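Local coordinates for protein siderophore enterobactin esterase (Emericella nidulans, PDB 6GUO) that hydrolyses the ester bonds of the bacterial xenosiderophore enterobactin, releasing iron inside the fungal cell, while leaving triacetylfusarinine C intact, at residues Y31-W37 with V85-Y91; V58-A62 with V97-R102; A14-M18 with T40-S44. One frame throughout, in Å; residues are numbered along the deposited sequence.

Contact 1 of 3, residues Y31-W37 with V85-Y91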
loop_
_atom_site.group_PDB
_atom_site.type_symbol
_atom_site.label_atom_id
_atom_site.label_comp_id
_atom_site.label_asym_id
_atom_site.label_seq_id
_atom_site.Cartn_x
_atom_site.Cartn_y
_atom_site.Cartn_z
ATOM N N TYR A 31 18.933 -11.944 10.749
ATOM C CA TYR A 31 18.033 -10.937 10.212
ATOM C C TYR A 31 17.973 -11.106 8.703
ATOM O O TYR A 31 18.869 -11.698 8.093
ATOM C CB TYR A 31 18.531 -9.539 10.563
ATOM C CG TYR A 31 18.419 -9.214 12.027
ATOM C CD1 TYR A 31 17.193 -8.870 12.588
ATOM C CD2 TYR A 31 19.539 -9.255 12.862
ATOM C CE1 TYR A 31 17.081 -8.569 13.937
ATOM C CE2 TYR A 31 19.436 -8.950 14.211
ATOM C CZ TYR A 31 18.206 -8.608 14.747
ATOM O OH TYR A 31 18.102 -8.317 16.092
ATOM N N GLN A 32 16.900 -10.596 8.112
ATOM C CA GLN A 32 16.745 -10.539 6.669
ATOM C C GLN A 32 16.578 -9.074 6.321
ATOM O O GLN A 32 15.686 -8.415 6.860
ATOM C CB GLN A 32 15.520 -11.332 6.217
ATOM C CG GLN A 32 15.269 -11.289 4.716
ATOM C CD GLN A 32 14.049 -12.095 4.308
ATOM O OE1 GLN A 32 13.937 -13.278 4.634
ATOM N NE2 GLN A 32 13.125 -11.455 3.593
ATOM N N ILE A 33 17.441 -8.560 5.449
ATOM C CA ILE A 33 17.272 -7.203 4.945
ATOM C C ILE A 33 16.827 -7.279 3.486
ATOM O O ILE A 33 17.405 -8.026 2.699
ATOM C CB ILE A 33 18.519 -6.305 5.176
ATOM C CG1 ILE A 33 19.735 -6.733 4.347
ATOM C CG2 ILE A 33 18.885 -6.288 6.659
ATOM C CD1 ILE A 33 20.753 -5.618 4.179
ATOM N N ASP A 34 15.764 -6.551 3.148
ATOM C CA ASP A 34 15.300 -6.433 1.772
ATOM C C ASP A 34 15.598 -5.005 1.353
ATOM O O ASP A 34 15.340 -4.076 2.115
ATOM C CB ASP A 34 13.799 -6.709 1.670
ATOM C CG ASP A 34 13.458 -8.181 1.807
ATOM O OD1 ASP A 34 13.569 -8.918 0.802
ATOM O OD2 ASP A 34 13.054 -8.599 2.913
ATOM N N VAL A 35 16.160 -4.845 0.160
ATOM C CA VAL A 35 16.537 -3.540 -0.369
ATOM C C VAL A 35 15.962 -3.361 -1.771
ATOM O O VAL A 35 16.082 -4.252 -2.605
ATOM C CB VAL A 35 18.072 -3.375 -0.416
ATOM C CG1 VAL A 35 18.453 -1.977 -0.896
ATOM C CG2 VAL A 35 18.681 -3.649 0.954
ATOM N N SER A 36 15.340 -2.210 -2.025
ATOM C CA SER A 36 14.903 -1.852 -3.367
ATOM C C SER A 36 15.405 -0.471 -3.734
ATOM O O SER A 36 15.651 0.359 -2.862
ATOM C CB SER A 36 13.380 -1.888 -3.498
ATOM O OG SER A 36 12.763 -0.860 -2.748
ATOM N N TRP A 37 15.533 -0.238 -5.036
ATOM C CA TRP A 37 16.049 1.024 -5.548
ATOM C C TRP A 37 15.277 1.460 -6.791
ATOM O O TRP A 37 14.553 0.654 -7.378
ATOM C CB TRP A 37 17.559 0.926 -5.799
ATOM C CG TRP A 37 17.994 -0.193 -6.675
ATOM C CD1 TRP A 37 18.240 -0.130 -8.009
ATOM C CD2 TRP A 37 18.266 -1.541 -6.281
ATOM N NE1 TRP A 37 18.644 -1.354 -8.479
ATOM C CE2 TRP A 37 18.666 -2.240 -7.438
ATOM C CE3 TRP A 37 18.203 -2.229 -5.063
ATOM C CZ2 TRP A 37 19.003 -3.593 -7.415
ATOM C CZ3 TRP A 37 18.537 -3.569 -5.041
ATOM C CH2 TRP A 37 18.928 -4.240 -6.212
ATOM N N VAL A 85 15.880 4.815 -1.822
ATOM C CA VAL A 85 16.199 3.418 -1.551
ATOM C C VAL A 85 15.393 2.973 -0.330
ATOM O O VAL A 85 15.315 3.697 0.662
ATOM C CB VAL A 85 17.721 3.237 -1.319
ATOM C CG1 VAL A 85 18.063 1.824 -0.851
ATOM C CG2 VAL A 85 18.482 3.565 -2.593
ATOM N N VAL A 86 14.795 1.784 -0.412
ATOM C CA VAL A 86 14.052 1.193 0.700
ATOM C C VAL A 86 14.924 0.111 1.313
ATOM O O VAL A 86 15.455 -0.738 0.595
ATOM C CB VAL A 86 12.720 0.564 0.242
ATOM C CG1 VAL A 86 11.973 -0.061 1.415
ATOM C CG2 VAL A 86 11.850 1.606 -0.442
ATOM N N ILE A 87 15.064 0.167 2.634
ATOM C CA ILE A 87 15.792 -0.830 3.408
ATOM C C ILE A 87 14.848 -1.370 4.475
ATOM O O ILE A 87 14.515 -0.677 5.437
ATOM C CB ILE A 87 17.064 -0.239 4.046
ATOM C CG1 ILE A 87 17.929 0.456 2.982
ATOM C CG2 ILE A 87 17.846 -1.348 4.753
ATOM C CD1 ILE A 87 17.690 1.943 2.823
ATOM N N ALA A 88 14.403 -2.610 4.286
ATOM C CA ALA A 88 13.472 -3.250 5.196
ATOM C C ALA A 88 14.249 -4.217 6.067
ATOM O O ALA A 88 14.923 -5.095 5.548
ATOM C CB ALA A 88 12.405 -3.985 4.409
ATOM N N ILE A 89 14.174 -4.035 7.383
ATOM C CA ILE A 89 14.876 -4.902 8.330
ATOM C C ILE A 89 13.851 -5.833 8.959
ATOM O O ILE A 89 12.968 -5.401 9.720
ATOM C CB ILE A 89 15.648 -4.120 9.408
ATOM C CG1 ILE A 89 16.578 -3.080 8.763
ATOM C CG2 ILE A 89 16.476 -5.076 10.268
ATOM C CD1 ILE A 89 16.013 -1.685 8.723
ATOM N N GLY A 90 13.976 -7.110 8.619
ATOM C CA GLY A 90 13.035 -8.130 9.035
ATOM C C GLY A 90 13.730 -9.426 9.385
ATOM O O GLY A 90 14.867 -9.425 9.870
ATOM N N TYR A 91 13.045 -10.531 9.106
ATOM C CA TYR A 91 13.390 -11.846 9.640
ATOM C C TYR A 91 13.210 -12.921 8.567
ATOM O O TYR A 91 12.434 -12.727 7.626
ATOM C CB TYR A 91 12.486 -12.138 10.842
ATOM C CG TYR A 91 12.495 -11.025 11.858
ATOM C CD1 TYR A 91 13.548 -10.892 12.752
ATOM C CD2 TYR A 91 11.479 -10.069 11.891
ATOM C CE1 TYR A 91 13.578 -9.864 13.674
ATOM C CE2 TYR A 91 11.496 -9.033 12.817
ATOM C CZ TYR A 91 12.552 -8.931 13.705
ATOM O OH TYR A 91 12.584 -7.906 14.621
HETATM O O HOH W 1 12.713 -7.452 5.474
#
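Strands 31-36 and 83-90 are antiparallel neighbours in the central mixed sheet of the alpha/beta-hydrolase fold, and the pairs Q32-G90, D34-A88 and S36-V86 each make two backbone hydrogen bonds. Near the start of strand 31-36, Q32 N meets G90 O at 2.9 Å, and G90 N returns a bond to Q32 O. Between these pairs sit the non-hydrogen-bonded couples I33-I89 and V35-I87, whose side chains turn to the face that helix 131-150 covers through F134, V142, F145 and V146. There V35 CG1 reaches V85 CG1 at 3.8 Å.

The other face of this sheet packs on helix 60-77, the helix that links strand 52-58 to strand 83-90 in a right-handed crossover. A88 CB lies 4.1 Å from D34 CB, both near F64. S36 OG, turned between its own N and carbonyl carbon (chi1 68°), rests 3.3 Å from V86 CB and bonds to T68 OG1. D34 is fixed from several directions: Q32 NE2 gives a 2.9 Å bond to D34 OD2 on the syn side of the carboxylate, water 1 lies 2.8 Å from the same oxygen, D34 OD2, and probably donates to it, and OD1 receives A14 N of the second subunit. Where strand 31-36 begins and strand 83-90 ends, the side chains of Y31 and Y91 lie side by side, pointing the same way, CE1 to CE1 3.7 Å, the ring planes inclined by 40°. G90 O sits at the edge of the Y31 ring. Both phenols converge on D105, with Y91 OH bonded to OD1 and Y31 OH to OD2.

Contact 2 of 3, residues V58-A62 with V97-R102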
loop_
_atom_site.group_PDB
_atom_site.type_symbol
_atom_site.label_atom_id
_atom_site.label_comp_id
_atom_site.label_asym_id
_atom_site.label_seq_id
_atom_site.Cartn_x
_atom_site.Cartn_y
_atom_site.Cartn_z
ATOM N N VAL A 58 11.150 -1.053 9.943
ATOM C CA VAL A 58 11.127 -2.208 10.864
ATOM C C VAL A 58 9.829 -2.982 10.624
ATOM O O VAL A 58 8.928 -2.465 9.979
ATOM C CB VAL A 58 11.355 -1.812 12.335
ATOM C CG1 VAL A 58 12.738 -1.191 12.481
ATOM C CG2 VAL A 58 10.271 -0.879 12.869
ATOM N N ASP A 59 9.745 -4.222 11.108
ATOM C CA ASP A 59 8.776 -5.218 10.579
ATOM C C ASP A 59 8.916 -5.304 9.061
ATOM O O ASP A 59 7.924 -5.256 8.313
ATOM C CB ASP A 59 7.320 -4.895 10.942
ATOM C CG ASP A 59 7.043 -4.987 12.419
ATOM O OD1 ASP A 59 7.493 -5.962 13.065
ATOM O OD2 ASP A 59 6.334 -4.103 12.938
ATOM N N GLY A 60 10.161 -5.407 8.616
ATOM C CA GLY A 60 10.509 -5.289 7.201
ATOM C C GLY A 60 9.720 -6.165 6.245
ATOM O O GLY A 60 9.325 -5.709 5.166
ATOM N N ASN A 61 9.467 -7.409 6.654
ATOM C CA ASN A 61 8.762 -8.376 5.800
ATOM C C ASN A 61 7.331 -7.943 5.474
ATOM O O ASN A 61 6.787 -8.360 4.455
ATOM C CB ASN A 61 8.695 -9.778 6.423
ATOM C CG ASN A 61 10.024 -10.258 6.965
ATOM O OD1 ASN A 61 10.390 -9.921 8.083
ATOM N ND2 ASN A 61 10.735 -11.073 6.193
ATOM N N ALA A 62 6.719 -7.148 6.353
ATOM C CA ALA A 62 5.326 -6.705 6.197
ATOM C C ALA A 62 5.147 -5.402 5.425
ATOM O O ALA A 62 4.026 -5.091 5.013
ATOM C CB ALA A 62 4.683 -6.565 7.568
ATOM N N VAL A 97 4.213 -12.537 7.465
ATOM C CA VAL A 97 5.050 -11.330 7.317
ATOM C C VAL A 97 5.435 -10.677 8.654
ATOM O O VAL A 97 6.125 -9.657 8.654
ATOM C CB VAL A 97 4.429 -10.286 6.357
ATOM C CG1 VAL A 97 4.282 -10.876 4.964
ATOM C CG2 VAL A 97 3.101 -9.743 6.873
ATOM N N PHE A 98 4.991 -11.249 9.776
ATOM C CA PHE A 98 5.414 -10.798 11.105
ATOM C C PHE A 98 6.113 -11.932 11.835
ATOM O O PHE A 98 5.752 -13.097 11.661
ATOM C CB PHE A 98 4.223 -10.322 11.933
ATOM C CG PHE A 98 3.483 -9.172 11.315
ATOM C CD1 PHE A 98 3.977 -7.877 11.419
ATOM C CD2 PHE A 98 2.297 -9.383 10.628
ATOM C CE1 PHE A 98 3.300 -6.813 10.843
ATOM C CE2 PHE A 98 1.611 -8.323 10.052
ATOM C CZ PHE A 98 2.113 -7.036 10.163
ATOM N N SER A 99 7.107 -11.577 12.648
ATOM C CA SER A 99 7.834 -12.531 13.481
ATOM C C SER A 99 7.631 -12.213 14.965
ATOM O O SER A 99 7.665 -11.042 15.343
ATOM C CB SER A 99 9.325 -12.460 13.169
ATOM O OG SER A 99 10.084 -13.200 14.109
ATOM N N PRO A 100 7.478 -13.250 15.821
ATOM C CA PRO A 100 7.463 -13.013 17.278
ATOM C C PRO A 100 8.726 -12.314 17.829
ATOM O O PRO A 100 8.671 -11.709 18.903
ATOM C CB PRO A 100 7.341 -14.422 17.879
ATOM C CG PRO A 100 6.912 -15.310 16.770
ATOM C CD PRO A 100 7.367 -14.684 15.490
ATOM N N ARG A 101 9.842 -12.401 17.101
ATOM C CA ARG A 101 11.097 -11.729 17.482
ATOM C C ARG A 101 10.992 -10.205 17.583
ATOM O O ARG A 101 11.814 -9.570 18.241
ATOM C CB ARG A 101 12.214 -12.090 16.497
ATOM C CG ARG A 101 12.677 -13.534 16.621
ATOM C CD ARG A 101 13.692 -13.902 15.555
ATOM N NE ARG A 101 14.868 -13.027 15.575
ATOM C CZ ARG A 101 15.840 -13.043 14.663
ATOM N NH1 ARG A 101 16.854 -12.192 14.770
ATOM N NH2 ARG A 101 15.809 -13.898 13.643
ATOM N N ARG A 102 9.992 -9.625 16.919
ATOM C CA ARG A 102 9.779 -8.177 16.951
ATOM C C ARG A 102 9.603 -7.590 18.359
ATOM O O ARG A 102 9.999 -6.451 18.592
ATOM C CB ARG A 102 8.577 -7.794 16.073
ATOM C CG ARG A 102 7.226 -8.193 16.648
ATOM C CD ARG A 102 6.126 -8.073 15.607
ATOM N NE ARG A 102 5.923 -6.681 15.204
ATOM C CZ ARG A 102 5.185 -5.780 15.861
ATOM N NH1 ARG A 102 5.082 -4.544 15.376
ATOM N NH2 ARG A 102 4.552 -6.083 16.994
HETATM O O HOH W 2 7.876 -8.702 12.356
HETATM O O HOH W 3 8.510 -8.612 9.691
#
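F98 presents one ring face to A62 CB, which stands 3.6 Å from F98 CE1, while D59 OD1 lies near the ring plane at the edge, beside CD1. The guanidinium of R102 is likewise met in its plane, at the edge that carries NE and NH1, by the carboxylate of D59. This is the turn from strand 52-58 into helix 60-77, held against the loop that leads to helix 102-106 in the alpha/beta-hydrolase fold.

The salt bridge is side-on and two-pronged. R102 NE reaches D59 OD1 at 2.7 Å, and R102 NH1 reaches D59 OD2 at 2.8 Å on its syn lone pair. Both bonds are nearly straight, and the two planes differ by only 24°. R102 gets there by setting CG between its backbone N and carbonyl carbon (chi1 72°) and bending the chain at chi3. NH1 also bonds to S165 OG, the serine of a GxSxG nucleophile-elbow pattern and thus probably the nucleophile, so D59 would act as a second-shell residue that orients this arginine. D59 OD1 has a further donor in water 2, which in turn accepts from S99 N.

In the first turn of the helix, V97 CG2 packs on A62 CB at 3.6 Å, and V97 O approaches N61 CB. N61 ND2 binds Y91 O. From the second subunit, the ring of H77 meets that of F98, and R73 NH1 bonds to A62 O. Water 3 joins the segments once more, giving one hydrogen to N61 OD1 and one to V97 O, each at 2.8 Å.

Contact 3 of 3, residues A14-M18 with T40-S44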
loop_
_atom_site.group_PDB
_atom_site.type_symbol
_atom_site.label_atom_id
_atom_site.label_comp_id
_atom_site.label_asym_id
_atom_site.label_seq_id
_atom_site.Cartn_x
_atom_site.Cartn_y
_atom_site.Cartn_z
ATOM N N ALA A 14 7.545 -7.695 -11.813
ATOM C CA ALA A 14 7.405 -6.554 -10.905
ATOM C C ALA A 14 8.423 -6.546 -9.753
ATOM O O ALA A 14 8.604 -5.511 -9.102
ATOM C CB ALA A 14 5.986 -6.487 -10.356
ATOM N N ALA A 15 9.108 -7.669 -9.515
ATOM C CA ALA A 15 10.146 -7.756 -8.479
ATOM C C ALA A 15 11.515 -7.269 -8.987
ATOM O O ALA A 15 12.551 -7.887 -8.736
ATOM C CB ALA A 15 10.238 -9.180 -7.951
ATOM N N ARG A 16 11.497 -6.127 -9.664
ATOM C CA ARG A 16 12.651 -5.549 -10.332
ATOM C C ARG A 16 13.424 -4.677 -9.353
ATOM O O ARG A 16 12.830 -4.070 -8.460
ATOM C CB ARG A 16 12.151 -4.678 -11.486
ATOM C CG ARG A 16 13.188 -4.366 -12.538
ATOM C CD ARG A 16 12.525 -3.816 -13.788
ATOM N NE ARG A 16 13.483 -3.757 -14.885
ATOM C CZ ARG A 16 13.871 -4.797 -15.626
ATOM N NH1 ARG A 16 14.763 -4.610 -16.595
ATOM N NH2 ARG A 16 13.380 -6.020 -15.420
ATOM N N ASN A 17 14.741 -4.615 -9.532
ATOM C CA ASN A 17 15.613 -3.753 -8.725
ATOM C C ASN A 17 15.355 -3.931 -7.233
ATOM O O ASN A 17 15.076 -2.976 -6.505
ATOM C CB ASN A 17 15.469 -2.278 -9.141
ATOM C CG ASN A 17 16.092 -1.984 -10.493
ATOM O OD1 ASN A 17 16.469 -2.896 -11.234
ATOM N ND2 ASN A 17 16.206 -0.694 -10.822
ATOM N N MET A 18 15.398 -5.185 -6.805
ATOM C CA MET A 18 15.399 -5.505 -5.391
ATOM C C MET A 18 16.313 -6.691 -5.130
ATOM O O MET A 18 16.572 -7.507 -6.016
ATOM C CB MET A 18 13.983 -5.737 -4.845
ATOM C CG MET A 18 13.108 -6.685 -5.634
ATOM S SD MET A 18 11.431 -6.802 -4.963
ATOM C CE MET A 18 10.719 -5.198 -5.323
ATOM N N THR A 40 14.719 3.631 -12.628
ATOM C CA THR A 40 15.618 4.264 -13.596
ATOM C C THR A 40 17.084 3.848 -13.419
ATOM O O THR A 40 17.894 4.082 -14.313
ATOM C CB THR A 40 15.518 5.802 -13.547
ATOM O OG1 THR A 40 15.635 6.254 -12.195
ATOM C CG2 THR A 40 14.186 6.260 -14.108
ATOM N N TRP A 41 17.416 3.250 -12.276
ATOM C CA TRP A 41 18.764 2.736 -12.022
ATOM C C TRP A 41 18.906 1.330 -12.615
ATOM O O TRP A 41 17.912 0.664 -12.912
ATOM C CB TRP A 41 19.039 2.667 -10.520
ATOM C CG TRP A 41 18.913 3.953 -9.742
ATOM C CD1 TRP A 41 18.376 5.146 -10.159
ATOM C CD2 TRP A 41 19.295 4.144 -8.383
ATOM N NE1 TRP A 41 18.422 6.063 -9.143
ATOM C CE2 TRP A 41 18.982 5.475 -8.040
ATOM C CE3 TRP A 41 19.893 3.319 -7.418
ATOM C CZ2 TRP A 41 19.231 5.997 -6.766
ATOM C CZ3 TRP A 41 20.141 3.841 -6.153
ATOM C CH2 TRP A 41 19.816 5.166 -5.841
ATOM N N SER A 42 20.140 0.863 -12.751
ATOM C CA SER A 42 20.389 -0.466 -13.322
ATOM C C SER A 42 20.008 -1.586 -12.351
ATOM O O SER A 42 19.898 -1.365 -11.140
ATOM C CB SER A 42 21.857 -0.618 -13.727
ATOM O OG SER A 42 22.664 -0.932 -12.606
ATOM N N GLU A 43 19.852 -2.795 -12.887
ATOM C CA GLU A 43 19.597 -3.996 -12.074
ATOM C C GLU A 43 20.749 -4.349 -11.121
ATOM O O GLU A 43 20.538 -5.065 -10.144
ATOM C CB GLU A 43 19.258 -5.202 -12.962
ATOM C CG GLU A 43 17.925 -5.069 -13.689
ATOM C CD GLU A 43 17.411 -6.384 -14.259
ATOM O OE1 GLU A 43 17.502 -6.574 -15.491
ATOM O OE2 GLU A 43 16.914 -7.227 -13.480
ATOM N N SER A 44 21.950 -3.850 -11.415
ATOM C CA SER A 44 23.099 -3.945 -10.511
ATOM C C SER A 44 23.205 -2.782 -9.501
ATOM O O SER A 44 24.181 -2.711 -8.761
ATOM C CB SER A 44 24.391 -4.030 -11.331
ATOM O OG SER A 44 24.658 -2.806 -11.994
#
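N17 ND2 donates to W41 O at 3.0 Å, and this is the hydrogen bond that ties the loop entering strand 18-24 to the loop after strand 31-36. Those two strands stand at the outer end of the central alpha/beta-hydrolase sheet, so the contact belongs to the connections along its margin. The bond is moderately straight, 154° at the hydrogen. W41 O lies close to the amide plane of N17, but the nitrogen approaches the carbonyl from above its plane instead of along a lone pair. ND2 has a second acceptor, P38 O, so two carbonyls of the same loop hold the amide and settle which way round it sits. N17 takes backbone angles in the left-handed helical region (phi 50°, psi 52°), and its backbone pairs with W37, continuing the ladder between edge strand 18-24 and its neighbour 31-36.

The second polar meeting is looser. R16 NH1 and E43 OE1 are 3.5 Å apart, but the oxygen lies well out of the guanidinium plane, so charge alone draws them together, with no N-H pointing at OE1. E43 CD lies over one guanidinium face, offset toward its rim, and the two side chains cross at about a right angle. The R16 chain, extended from CG to NE, carries the charge this far out, where E43 is exposed to solvent and screening would probably weaken the attraction. The R16 backbone is held separately, through its O to R72 NH1.

Packing completes the contact around the other end of the N17 amide. There N17 OD1 rests against the backbone and chain of E43, 3.4 Å from E43 CA and 3.6 Å from E43 CG.

Overall arrangement
Contacts 1 and 2 are neighbours, their centres 11 Å apart, and they touch directly: G60 N, at the start of helix 60-77, reaches I89 O at 3.0 Å, and Y91 CD2 packs on S99 CB at 3.5 Å. Contact 3 adjoins the opposite end of the same strand pair, 14 Å from contact 1 between centres, where W37 N meets N17 O at 3.1 Å and W37 NE1 meets S42 O at 2.9 Å. Contacts 2 and 3 do not touch; their nearest atoms are about 10 Å apart. Contact 2 is the one that reaches the probable nucleophile, through R102 and S165. All three touch the second subunit of the homodimer.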